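Isocitrate dehydrogenase [NAD] subunit 1, mitochondrial (Saccharomyces cerevisiae, PDB 3BLX) forms, with a second kind of subunit, the octameric allosteric mitochondrial enzyme that oxidises isocitrate to 2-oxoglutarate with NAD in the citric acid cycle, and also binds RNA. Local coordinates at residues E[191-194]-E[195-199]; E[212-216]-E[217-221]; E[260-264]-E[265-269]; E[340-343]-E[344-348]; E[302-305]-E[306-309]. All blocks are in the same frame, centred on the assembly; numbering follows the deposited sequence.

Contact 1 of 5, residues E[191-194]-E[195-199]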
loop_
_atom_site.group_PDB
_atom_site.type_symbol
_atom_site.label_atom_id
_atom_site.label_comp_id
_atom_site.label_asym_id
_atom_site.label_seq_id
_atom_site.Cartn_x
_atom_site.Cartn_y
_atom_site.Cartn_z
ATOM N N ASP E 191 22.014 6.418 23.258
ATOM C CA ASP E 191 23.175 6.881 22.506
ATOM C C ASP E 191 24.176 5.738 22.329
ATOM O O ASP E 191 25.039 5.791 21.455
ATOM C CB ASP E 191 23.805 8.133 23.143
ATOM C CG ASP E 191 23.035 9.424 22.802
ATOM O OD1 ASP E 191 21.804 9.361 22.532
ATOM O OD2 ASP E 191 23.662 10.507 22.807
ATOM N N GLY E 192 24.039 4.694 23.145
ATOM C CA GLY E 192 24.773 3.459 22.926
ATOM C C GLY E 192 24.330 2.808 21.625
ATOM O O GLY E 192 25.145 2.413 20.791
ATOM N N LEU E 193 23.017 2.710 21.444
ATOM C CA LEU E 193 22.433 2.222 20.197
ATOM C C LEU E 193 22.978 2.957 18.976
ATOM O O LEU E 193 23.370 2.348 17.974
ATOM C CB LEU E 193 20.927 2.416 20.251
ATOM C CG LEU E 193 20.076 1.872 19.108
ATOM C CD1 LEU E 193 20.160 0.370 19.090
ATOM C CD2 LEU E 193 18.631 2.305 19.263
ATOM N N PHE E 194 22.991 4.283 19.081
ATOM C CA PHE E 194 23.515 5.142 18.028
ATOM C C PHE E 194 24.986 4.863 17.653
ATOM O O PHE E 194 25.290 4.589 16.487
ATOM C CB PHE E 194 23.360 6.606 18.425
ATOM C CG PHE E 194 23.599 7.553 17.288
ATOM C CD1 PHE E 194 22.563 7.879 16.403
ATOM C CD2 PHE E 194 24.862 8.102 17.086
ATOM C CE1 PHE E 194 22.786 8.740 15.339
ATOM C CE2 PHE E 194 25.092 8.967 16.015
ATOM C CZ PHE E 194 24.056 9.282 15.136
ATOM N N ARG E 195 25.891 4.957 18.629
ATOM C CA ARG E 195 27.302 4.619 18.436
ATOM C C ARG E 195 27.507 3.220 17.876
ATOM O O ARG E 195 28.330 3.020 16.980
ATOM C CB ARG E 195 28.050 4.711 19.766
ATOM C CG ARG E 195 29.463 4.165 19.719
ATOM C CD ARG E 195 29.978 3.850 21.118
ATOM N NE ARG E 195 29.202 2.776 21.740
ATOM C CZ ARG E 195 29.002 2.646 23.056
ATOM N NH1 ARG E 195 29.529 3.530 23.912
ATOM N NH2 ARG E 195 28.263 1.632 23.522
ATOM N N ASN E 196 26.770 2.244 18.406
ATOM C CA ASN E 196 26.924 0.864 17.944
ATOM C C ASN E 196 26.488 0.671 16.515
ATOM O O ASN E 196 27.248 0.116 15.716
ATOM C CB ASN E 196 26.161 -0.102 18.833
ATOM C CG ASN E 196 26.777 -0.211 20.195
ATOM O OD1 ASN E 196 27.958 0.153 20.389
ATOM N ND2 ASN E 196 25.988 -0.680 21.166
ATOM N N ILE E 197 25.276 1.129 16.190
ATOM C CA ILE E 197 24.775 0.972 14.843
ATOM C C ILE E 197 25.705 1.624 13.823
ATOM O O ILE E 197 25.948 1.051 12.762
ATOM C CB ILE E 197 23.362 1.511 14.691
ATOM C CG1 ILE E 197 22.394 0.625 15.471
ATOM C CG2 ILE E 197 22.988 1.572 13.216
ATOM C CD1 ILE E 197 20.971 1.217 15.629
ATOM N N ILE E 198 26.240 2.806 14.146
ATOM C CA ILE E 198 27.078 3.500 13.177
ATOM C C ILE E 198 28.351 2.696 12.962
ATOM O O ILE E 198 28.753 2.460 11.833
ATOM C CB ILE E 198 27.466 4.937 13.600
ATOM C CG1 ILE E 198 26.234 5.800 13.901
ATOM C CG2 ILE E 198 28.298 5.602 12.497
ATOM C CD1 ILE E 198 25.513 6.238 12.684
ATOM N N THR E 199 28.989 2.274 14.046
ATOM C CA THR E 199 30.243 1.526 13.920
ATOM C C THR E 199 30.059 0.144 13.254
ATOM O O THR E 199 30.945 -0.296 12.525
ATOM C CB THR E 199 31.033 1.404 15.271
ATOM O OG1 THR E 199 30.378 0.480 16.140
ATOM C CG2 THR E 199 31.140 2.761 15.971
#

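Contact 2 of 5, residues E[212-216]-E[217-221]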
loop_
_atom_site.group_PDB
_atom_site.type_symbol
_atom_site.label_atom_id
_atom_site.label_comp_id
_atom_site.label_asym_id
_atom_site.label_seq_id
_atom_site.Cartn_x
_atom_site.Cartn_y
_atom_site.Cartn_z
ATOM N N SER E 212 34.667 5.848 13.745
ATOM C CA SER E 212 35.181 6.184 15.066
ATOM C C SER E 212 34.069 6.800 15.900
ATOM O O SER E 212 32.976 7.036 15.402
ATOM C CB SER E 212 36.383 7.133 14.969
ATOM O OG SER E 212 36.292 7.996 13.829
ATOM N N SER E 213 34.348 7.058 17.166
ATOM C CA SER E 213 33.323 7.544 18.065
ATOM C C SER E 213 33.933 8.602 18.950
ATOM O O SER E 213 35.135 8.581 19.256
ATOM C CB SER E 213 32.776 6.421 18.966
ATOM O OG SER E 213 32.287 5.341 18.190
ATOM N N ILE E 214 33.094 9.526 19.385
ATOM C CA ILE E 214 33.569 10.537 20.286
ATOM C C ILE E 214 32.396 11.026 21.101
ATOM O O ILE E 214 31.297 11.221 20.585
ATOM C CB ILE E 214 34.259 11.669 19.506
ATOM C CG1 ILE E 214 34.963 12.650 20.453
ATOM C CG2 ILE E 214 33.273 12.350 18.547
ATOM C CD1 ILE E 214 35.923 13.573 19.706
ATOM N N ILE E 215 32.624 11.174 22.391
ATOM C CA ILE E 215 31.612 11.708 23.265
ATOM C C ILE E 215 31.452 13.163 22.913
ATOM O O ILE E 215 32.436 13.846 22.602
ATOM C CB ILE E 215 32.017 11.520 24.727
ATOM C CG1 ILE E 215 32.231 10.028 24.989
ATOM C CG2 ILE E 215 30.947 12.052 25.634
ATOM C CD1 ILE E 215 32.905 9.725 26.298
ATOM N N VAL E 216 30.215 13.639 22.946
ATOM C CA VAL E 216 29.896 14.951 22.380
ATOM C C VAL E 216 30.587 16.132 23.085
ATOM O O VAL E 216 31.046 17.071 22.420
ATOM C CB VAL E 216 28.372 15.178 22.316
ATOM C CG1 VAL E 216 27.774 15.116 23.718
ATOM C CG2 VAL E 216 28.056 16.498 21.642
ATOM N N ASP E 217 30.667 16.085 24.415
ATOM C CA ASP E 217 31.380 17.138 25.150
ATOM C C ASP E 217 32.865 17.228 24.757
ATOM O O ASP E 217 33.385 18.333 24.541
ATOM C CB ASP E 217 31.200 17.016 26.674
ATOM C CG ASP E 217 31.337 15.579 27.181
ATOM O OD1 ASP E 217 32.134 14.799 26.604
ATOM O OD2 ASP E 217 30.649 15.233 28.172
ATOM N N ASN E 218 33.521 16.069 24.642
ATOM C CA ASN E 218 34.890 16.008 24.152
ATOM C C ASN E 218 34.985 16.518 22.706
ATOM O O ASN E 218 35.947 17.185 22.334
ATOM C CB ASN E 218 35.467 14.586 24.295
ATOM C CG ASN E 218 36.945 14.508 23.910
ATOM O OD1 ASN E 218 37.347 13.644 23.114
ATOM N ND2 ASN E 218 37.761 15.417 24.459
ATOM N N ALA E 219 33.973 16.227 21.897
ATOM C CA ALA E 219 33.981 16.654 20.493
ATOM C C ALA E 219 33.885 18.182 20.369
ATOM O O ALA E 219 34.502 18.792 19.484
ATOM C CB ALA E 219 32.852 15.984 19.721
ATOM N N SER E 220 33.105 18.788 21.256
ATOM C CA SER E 220 33.014 20.236 21.326
ATOM C C SER E 220 34.387 20.849 21.592
ATOM O O SER E 220 34.825 21.737 20.859
ATOM C CB SER E 220 32.053 20.644 22.435
ATOM O OG SER E 220 30.726 20.295 22.087
ATOM N N MET E 221 35.048 20.380 22.647
ATOM C CA MET E 221 36.376 20.849 23.010
ATOM C C MET E 221 37.337 20.631 21.844
ATOM O O MET E 221 38.056 21.541 21.422
ATOM C CB MET E 221 36.866 20.090 24.245
ATOM C CG MET E 221 38.110 20.662 24.886
ATOM S SD MET E 221 38.684 19.577 26.188
ATOM C CE MET E 221 39.621 18.362 25.216
#

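Contact 3 of 5, residues E[260-264]-E[265-269]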
loop_
_atom_site.group_PDB
_atom_site.type_symbol
_atom_site.label_atom_id
_atom_site.label_comp_id
_atom_site.label_asym_id
_atom_site.label_seq_id
_atom_site.Cartn_x
_atom_site.Cartn_y
_atom_site.Cartn_z
ATOM N N ALA E 260 22.323 21.301 2.857
ATOM C CA ALA E 260 21.350 20.532 2.107
ATOM C C ALA E 260 20.559 19.642 3.030
ATOM O O ALA E 260 21.064 19.173 4.037
ATOM C CB ALA E 260 22.049 19.699 1.008
ATOM N N ASN E 261 19.315 19.398 2.665
ATOM C CA ASN E 261 18.480 18.469 3.391
ATOM C C ASN E 261 17.910 17.392 2.479
ATOM O O ASN E 261 17.267 17.698 1.477
ATOM C CB ASN E 261 17.377 19.243 4.068
ATOM C CG ASN E 261 17.914 20.192 5.092
ATOM O OD1 ASN E 261 18.292 19.787 6.191
ATOM N ND2 ASN E 261 17.960 21.464 4.743
ATOM N N PHE E 262 18.137 16.132 2.828
ATOM C CA PHE E 262 17.687 15.037 1.985
ATOM C C PHE E 262 16.697 14.100 2.618
ATOM O O PHE E 262 16.793 13.785 3.805
ATOM C CB PHE E 262 18.864 14.228 1.559
ATOM C CG PHE E 262 19.860 14.997 0.751
ATOM C CD1 PHE E 262 20.904 15.643 1.370
ATOM C CD2 PHE E 262 19.777 15.041 -0.634
ATOM C CE1 PHE E 262 21.859 16.317 0.625
ATOM C CE2 PHE E 262 20.708 15.706 -1.379
ATOM C CZ PHE E 262 21.766 16.342 -0.751
ATOM N N GLY E 263 15.743 13.667 1.801
ATOM C CA GLY E 263 14.888 12.531 2.093
ATOM C C GLY E 263 15.085 11.504 0.992
ATOM O O GLY E 263 15.926 11.672 0.124
ATOM N N ARG E 264 14.316 10.431 1.001
ATOM C CA ARG E 264 14.452 9.472 -0.072
ATOM C C ARG E 264 14.041 10.067 -1.419
ATOM O O ARG E 264 14.738 9.901 -2.406
ATOM C CB ARG E 264 13.652 8.210 0.241
ATOM C CG ARG E 264 13.830 7.147 -0.830
ATOM C CD ARG E 264 12.891 5.972 -0.644
ATOM N NE ARG E 264 12.815 5.170 -1.876
ATOM C CZ ARG E 264 13.760 4.317 -2.312
ATOM N NH1 ARG E 264 14.897 4.120 -1.616
ATOM N NH2 ARG E 264 13.570 3.645 -3.455
ATOM N N ASP E 265 12.921 10.778 -1.439
ATOM C CA ASP E 265 12.363 11.304 -2.678
ATOM C C ASP E 265 12.530 12.807 -2.877
ATOM O O ASP E 265 12.240 13.320 -3.946
ATOM C CB ASP E 265 10.863 10.983 -2.746
ATOM C CG ASP E 265 10.582 9.473 -2.728
ATOM O OD1 ASP E 265 11.306 8.727 -3.432
ATOM O OD2 ASP E 265 9.626 9.039 -2.023
ATOM N N TYR E 266 12.967 13.509 -1.840
ATOM C CA TYR E 266 12.996 14.965 -1.870
ATOM C C TYR E 266 14.343 15.529 -1.443
ATOM O O TYR E 266 15.088 14.894 -0.692
ATOM C CB TYR E 266 11.892 15.537 -0.983
ATOM C CG TYR E 266 10.532 14.969 -1.273
ATOM C CD1 TYR E 266 9.982 14.008 -0.451
ATOM C CD2 TYR E 266 9.818 15.355 -2.390
ATOM C CE1 TYR E 266 8.760 13.455 -0.709
ATOM C CE2 TYR E 266 8.583 14.808 -2.672
ATOM C CZ TYR E 266 8.058 13.851 -1.824
ATOM O OH TYR E 266 6.819 13.290 -2.090
ATOM N N ALA E 267 14.675 16.707 -1.945
ATOM C CA ALA E 267 15.880 17.383 -1.499
ATOM C C ALA E 267 15.561 18.860 -1.418
ATOM O O ALA E 267 14.880 19.416 -2.280
ATOM C CB ALA E 267 17.019 17.123 -2.441
ATOM N N VAL E 268 16.040 19.502 -0.374
ATOM C CA VAL E 268 15.803 20.924 -0.209
ATOM C C VAL E 268 17.118 21.574 0.185
ATOM O O VAL E 268 17.742 21.180 1.171
ATOM C CB VAL E 268 14.761 21.185 0.900
ATOM C CG1 VAL E 268 14.746 22.653 1.281
ATOM C CG2 VAL E 268 13.376 20.712 0.482
ATOM N N PHE E 269 17.544 22.563 -0.589
ATOM C CA PHE E 269 18.842 23.196 -0.365
ATOM C C PHE E 269 18.698 24.533 0.325
ATOM O O PHE E 269 17.765 25.272 0.039
ATOM C CB PHE E 269 19.608 23.310 -1.682
ATOM C CG PHE E 269 19.917 21.977 -2.284
ATOM C CD1 PHE E 269 21.127 21.354 -2.041
ATOM C CD2 PHE E 269 18.955 21.301 -3.002
ATOM C CE1 PHE E 269 21.390 20.115 -2.562
ATOM C CE2 PHE E 269 19.205 20.056 -3.530
ATOM C CZ PHE E 269 20.440 19.463 -3.311
#

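Contact 4 of 5, residues E[340-343]-E[344-348]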
loop_
_atom_site.group_PDB
_atom_site.type_symbol
_atom_site.label_atom_id
_atom_site.label_comp_id
_atom_site.label_asym_id
_atom_site.label_seq_id
_atom_site.Cartn_x
_atom_site.Cartn_y
_atom_site.Cartn_z
ATOM N N ASN E 340 26.879 41.371 -8.357
ATOM C CA ASN E 340 27.311 41.909 -9.645
ATOM C C ASN E 340 28.782 41.608 -9.989
ATOM O O ASN E 340 29.098 41.336 -11.150
ATOM C CB ASN E 340 27.001 43.394 -9.732
ATOM C CG ASN E 340 25.510 43.666 -9.803
ATOM O OD1 ASN E 340 24.732 42.821 -10.270
ATOM N ND2 ASN E 340 25.095 44.846 -9.333
ATOM N N GLU E 341 29.662 41.634 -8.982
ATOM C CA GLU E 341 31.050 41.255 -9.156
ATOM C C GLU E 341 31.173 39.794 -9.577
ATOM O O GLU E 341 32.001 39.445 -10.417
ATOM C CB GLU E 341 31.848 41.474 -7.861
ATOM C CG GLU E 341 33.179 42.263 -8.007
ATOM C CD GLU E 341 34.176 41.707 -9.043
ATOM O OE1 GLU E 341 35.098 40.962 -8.642
ATOM O OE2 GLU E 341 34.063 42.045 -10.247
ATOM N N ILE E 342 30.357 38.935 -8.981
ATOM C CA ILE E 342 30.368 37.517 -9.321
ATOM C C ILE E 342 29.895 37.309 -10.754
ATOM O O ILE E 342 30.548 36.627 -11.526
ATOM C CB ILE E 342 29.501 36.692 -8.347
ATOM C CG1 ILE E 342 30.203 36.557 -6.991
ATOM C CG2 ILE E 342 29.218 35.305 -8.902
ATOM C CD1 ILE E 342 29.263 36.149 -5.869
ATOM N N ILE E 343 28.761 37.911 -11.102
ATOM C CA ILE E 343 28.235 37.848 -12.447
ATOM C C ILE E 343 29.258 38.373 -13.450
ATOM O O ILE E 343 29.345 37.875 -14.578
ATOM C CB ILE E 343 26.958 38.673 -12.561
ATOM C CG1 ILE E 343 25.864 38.038 -11.708
ATOM C CG2 ILE E 343 26.515 38.773 -14.019
ATOM C CD1 ILE E 343 24.579 38.838 -11.689
ATOM N N ASN E 344 30.035 39.372 -13.032
ATOM C CA ASN E 344 31.052 39.972 -13.881
ATOM C C ASN E 344 32.200 39.010 -14.209
ATOM O O ASN E 344 32.658 38.953 -15.349
ATOM C CB ASN E 344 31.581 41.269 -13.252
ATOM C CG ASN E 344 32.636 41.954 -14.109
ATOM O OD1 ASN E 344 32.334 42.412 -15.207
ATOM N ND2 ASN E 344 33.883 42.029 -13.604
ATOM N N LYS E 345 32.667 38.257 -13.220
ATOM C CA LYS E 345 33.733 37.275 -13.466
ATOM C C LYS E 345 33.200 36.118 -14.279
ATOM O O LYS E 345 33.971 35.364 -14.866
ATOM C CB LYS E 345 34.335 36.728 -12.164
ATOM C CG LYS E 345 34.342 37.742 -11.058
ATOM C CD LYS E 345 35.469 37.487 -10.082
ATOM C CE LYS E 345 36.781 38.023 -10.631
ATOM N NZ LYS E 345 37.828 38.015 -9.594
ATOM N N LEU E 346 31.878 35.977 -14.288
ATOM C CA LEU E 346 31.210 34.893 -14.988
ATOM C C LEU E 346 31.171 35.113 -16.499
ATOM O O LEU E 346 31.444 34.183 -17.256
ATOM C CB LEU E 346 29.797 34.704 -14.434
ATOM C CG LEU E 346 29.477 33.410 -13.667
ATOM C CD1 LEU E 346 30.708 32.617 -13.302
ATOM C CD2 LEU E 346 28.645 33.721 -12.445
ATOM N N SER E 347 30.833 36.331 -16.930
ATOM C CA SER E 347 30.808 36.655 -18.360
ATOM C C SER E 347 32.192 36.544 -19.010
ATOM O O SER E 347 32.318 36.070 -20.141
ATOM C CB SER E 347 30.235 38.045 -18.587
ATOM O OG SER E 347 30.934 38.985 -17.795
ATOM N N THR E 348 33.227 36.965 -18.293
ATOM C CA THR E 348 34.594 36.863 -18.796
ATOM C C THR E 348 35.173 35.464 -18.581
ATOM O O THR E 348 36.300 35.190 -19.008
ATOM C CB THR E 348 35.552 37.899 -18.136
ATOM O OG1 THR E 348 36.246 37.305 -17.027
ATOM C CG2 THR E 348 34.785 39.144 -17.667
#

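Contact 5 of 5, residues E[302-305]-E[306-309]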
loop_
_atom_site.group_PDB
_atom_site.type_symbol
_atom_site.label_atom_id
_atom_site.label_comp_id
_atom_site.label_asym_id
_atom_site.label_seq_id
_atom_site.Cartn_x
_atom_site.Cartn_y
_atom_site.Cartn_z
ATOM N N LEU E 302 21.074 18.153 -9.506
ATOM C CA LEU E 302 20.231 18.123 -10.690
ATOM C C LEU E 302 20.967 17.580 -11.908
ATOM O O LEU E 302 20.368 17.405 -12.962
ATOM C CB LEU E 302 19.735 19.516 -10.986
ATOM C CG LEU E 302 18.653 19.964 -10.033
ATOM C CD1 LEU E 302 18.318 21.416 -10.295
ATOM C CD2 LEU E 302 17.437 19.095 -10.244
ATOM N N GLY E 303 22.271 17.335 -11.760
ATOM C CA GLY E 303 23.116 16.871 -12.846
ATOM C C GLY E 303 23.694 17.951 -13.743
ATOM O O GLY E 303 24.417 17.648 -14.701
ATOM N N LEU E 304 23.354 19.209 -13.457
ATOM C CA LEU E 304 23.965 20.325 -14.147
ATOM C C LEU E 304 25.427 20.308 -13.730
ATOM O O LEU E 304 26.169 19.418 -14.131
ATOM C CB LEU E 304 23.248 21.607 -13.794
ATOM C CG LEU E 304 21.795 21.541 -14.310
ATOM C CD1 LEU E 304 21.003 22.796 -13.971
ATOM C CD2 LEU E 304 21.716 21.259 -15.826
ATOM N N ASN E 305 25.859 21.258 -12.930
ATOM C CA ASN E 305 27.188 21.151 -12.305
ATOM C C ASN E 305 28.447 21.509 -13.134
ATOM O O ASN E 305 29.532 21.696 -12.590
ATOM C CB ASN E 305 27.339 19.835 -11.498
ATOM C CG ASN E 305 27.831 18.671 -12.321
ATOM O OD1 ASN E 305 28.638 18.846 -13.230
ATOM N ND2 ASN E 305 27.364 17.463 -11.995
ATOM N N GLU E 306 28.305 21.624 -14.441
ATOM C CA GLU E 306 29.267 22.398 -15.195
ATOM C C GLU E 306 28.982 23.812 -14.721
ATOM O O GLU E 306 29.888 24.517 -14.279
ATOM C CB GLU E 306 29.020 22.276 -16.695
ATOM C CG GLU E 306 28.844 20.825 -17.198
ATOM C CD GLU E 306 27.398 20.280 -17.081
ATOM O OE1 GLU E 306 26.424 21.083 -17.037
ATOM O OE2 GLU E 306 27.240 19.036 -17.050
ATOM N N TYR E 307 27.705 24.196 -14.769
ATOM C CA TYR E 307 27.253 25.470 -14.213
ATOM C C TYR E 307 27.667 25.642 -12.734
ATOM O O TYR E 307 27.942 26.752 -12.267
ATOM C CB TYR E 307 25.736 25.572 -14.292
ATOM C CG TYR E 307 25.146 25.714 -15.675
ATOM C CD1 TYR E 307 24.621 24.614 -16.345
ATOM C CD2 TYR E 307 25.072 26.949 -16.292
ATOM C CE1 TYR E 307 24.063 24.746 -17.597
ATOM C CE2 TYR E 307 24.509 27.090 -17.541
ATOM C CZ TYR E 307 24.008 25.988 -18.191
ATOM O OH TYR E 307 23.448 26.132 -19.444
ATOM N N ALA E 308 27.692 24.545 -11.994
ATOM C CA ALA E 308 28.001 24.624 -10.582
ATOM C C ALA E 308 29.468 24.903 -10.351
ATOM O O ALA E 308 29.826 25.581 -9.394
ATOM C CB ALA E 308 27.598 23.350 -9.867
ATOM N N THR E 309 30.326 24.356 -11.208
ATOM C CA THR E 309 31.762 24.545 -11.046
ATOM C C THR E 309 32.098 26.008 -11.332
ATOM O O THR E 309 32.888 26.626 -10.616
ATOM C CB THR E 309 32.567 23.611 -11.965
ATOM O OG1 THR E 309 32.097 22.269 -11.804
ATOM C CG2 THR E 309 34.028 23.660 -11.606
#

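Contact 1 of 5, residues E[191-194]-E[195-199]
Four backbone N-H groups of Arg195, Asn196, Ile197 and Ile198 reach back to the carbonyl oxygens of Asp191, Gly192, Leu193 and Phe194, the unbroken i to i+4 pattern of an alpha-helix. The straightest is Arg195 N to Asp191 O, 3.1 Å with 176° at the hydrogen; Asn196 N to Gly192 O is shorter at 2.9 Å.

On the polar side Arg195 curls back. Its chain bends at chi3 (64°), which lays one face of the guanidinium over Gly192 CA and sends NE to OD1 of Asn196 at 3.2 Å. That oxygen lies in the guanidinium plane, although NE sits above the plane of the asparagine carbonyl; NH2 adds a weak bond to the same OD1. The hydroxyl of Thr199 is satisfied by the backbone, OG1 to Asn196 O at 3.2 Å. Asp191 turns its carboxylate off the helix, and its OD2 accepts from the backbone N of Lys183, a residue probably critical for catalysis, and is hydrogen-bonded to Tyr239 OH.

The other side is apolar. Ile198 CG1 makes a CH-pi contact over one face of the buried Phe194 ring, 4.2 Å from its centroid, while Leu193 CG lies 3.7 Å from Ile197 CD1, the two chains running side by side.

This is helix 190-205 of a beta-alpha-beta unit with strands 177-182 and 210-215; Leu193 and Ile197 also pack on helix 156-172, and Leu193 meets Val154 of the neighbouring subunit 2.

Contact 2 of 5, residues E[212-216]-E[217-221]
Val216 O is gripped twice by Ser220, whose N (2.9 Å) and OG (3.3 Å) come to it from opposite faces of its carbonyl plane. This is a beta-alpha junction: strand 210-215 ends and helix 216-225 starts at once, their local axes 92° apart, with Ile215 in the N-cap position. The first turn is closed by Ala219 N, which binds Ile215 O at 2.9 Å in the carbonyl plane.

Ile214, whose side chain points at the new helix, fills the corner. Its CG1 stands anti to the backbone N (chi1 -171°), which carries CD1 out to 3.7 Å from Ala219 CA and across the Asn218 amide at about a right angle; CG2 rests on Ala219 CB. An alanine here would lose both branches and is likely to leave a gap between the strand end and Ala219, with the Asn218 side chain freer to turn.

Val216 packs on Val181 and on Ile249 of a neighbouring subunit 2. Asp217 OD2 faces NZ of Lys183, probably critical for catalysis, as a long, weak ion pair. The other carboxylate oxygen, Asp217 OD1, makes a weak bond with Asn218 N, 2.7 Å at a bent 128°.

Contact 3 of 5, residues E[260-264]-E[265-269]
Phe262 and Phe269 lie on the same face of the paired strands as Ala260 and Ala267, and these four form the apolar centre. The two rings are set obliquely, planes 84° apart and centroids 5.8 Å from each other, with Phe262 CZ nearest Phe269 CE1. Each ring also leans on its cross-strand partner, an alanine: Ala260 CB is 3.6 Å from Phe269 CD1, and Ala267 CB 3.9 Å from Phe262 CD2. Both phenylalanines have CG anti to their own carbonyl carbon, which turns the two rings across the strand pair toward each other. Leu297 and Met298 of helix 289-302 pack against Phe269.

The backbone beneath is a beta hairpin, strand 258-262 running antiparallel to strand 267-269 within the large mixed sheet. Ala260 with Phe269 and Phe262 with Ala267 are non-hydrogen-bonded pairs; between them Asn261 and Val268 form a hydrogen-bonded pair, Asn261 N to Val268 O at 2.8 Å and Val268 N to Asn261 O at 2.9 Å. On the opposite face Asn261 carries its amide toward weak bonds with Asn106 and Glu270, and Val268 packs on Leu70.

Nearer the turn, Gly263 N binds Tyr266 O at 2.9 Å, almost straight at 170°. Asp265 CB lies over one face of the Tyr266 ring. At the exposed tip Arg264 stretches outward, its NE 4.2 Å from Asp265 OD1; the oxygen sits off to one side of the plane of the guanidinium, so only charge is felt.

Contact 4 of 5, residues E[340-343]-E[344-348]
Glu341 folds back along its helix to meet both Asn344 and Lys345. The bend at chi2 (-54°) brings its carboxylate down one turn, where OE2 accepts a weak bond from Asn344 ND2 at 3.4 Å, the carboxylate and amide planes 51° apart.

The Lys345 chain kinks at chi3 (80°) and passes the other carboxylate oxygen: CD is 3.8 Å from Glu341 OE1, whereas NZ stays 4.1 Å away, too far for a salt bridge. The ammonium is instead paired with Glu321. An alanine at this position would probably leave Glu321 without its positive mate and strip the aliphatic cover from the Glu341 carboxylate.

Farther round, Ile342 and Leu346 point the same way, Ile342 CG2 lying 3.9 Å from Leu346 CD2. Ser347 turns its OG back to Asn344 O, 3.0 Å, while its N binds Ile343 O at 3.2 Å.

This is the C-terminal helix 335-347. Ile342 and Leu346 face both helix 306-320, at Ala314, and helix 27-42, at Ile39; Ile343 packs on helix 27-42 and touches Lys13 of a second copy of this subunit.

Contact 5 of 5, residues E[302-305]-E[306-309]
The Tyr307 ring is approached obliquely by Leu304 CB, 4.2 Å from CD1. The two other flat groups, the Asn305 amide and the Glu306 carboxylate, cross with their planes 47° apart. The glutamate chain bends at chi2 (86°) and folds back against the loop, which brings its carboxylate beside the Leu304 carbonyl.

The firm polar link is made by Thr309. Asn305 O takes two donors from it: OG1 at 2.7 Å, nearly in line with the carbonyl bond, and N at 3.1 Å, from above the carbonyl plane. Thr309 places OG1 anti to its own carbonyl carbon, beside its backbone N, and this lets hydroxyl and amide converge on one oxygen. The accepting carbonyl belongs to the residue at the N-cap position of the helix, so the double bond ties the first helical turn to the loop that leads into it. The Asn305 side chain itself makes no capping bond. Ala308 CB packs against Asn305 CA and CB, adding an apolar touch beside that polar link.

Just before it, Gly303 ends the preceding helix in a Schellman motif, with a positive phi of 85° that suits a residue without a side chain. The whole piece is thus a tight helix-to-helix connection at the surface. Helix 289-302 stops, the chain turns, and helix 306-320 begins; Leu304 and Ala308 both pack back on Leu299 of the first helix, while Tyr307 rests on Glu43 and Ile45.

Contacts 1 and 2 are neighbours, their centres about 14 Å apart, and they touch where Arg195 CG meets Ser213 OG at 3.4 Å. Both flank Lys183, probably critical for catalysis: the side chains of Asp191 and Asp217 each come within about 3 Å of its side chain. Contact 3 reaches the same sheet as contact 2 but lies about 27 Å from it, centre to centre; its Asn261 side chain is about 6 Å from that of Arg129, a probable substrate-binding residue. Away from these sites stand contact 5, at the start of helix 306-320, and contact 4, on helix 335-347, which follows it in the chain. Between centres, contact 5 is about 17 Å from both contacts 3 and 4, whereas contacts 1 and 4 are about 47 Å apart.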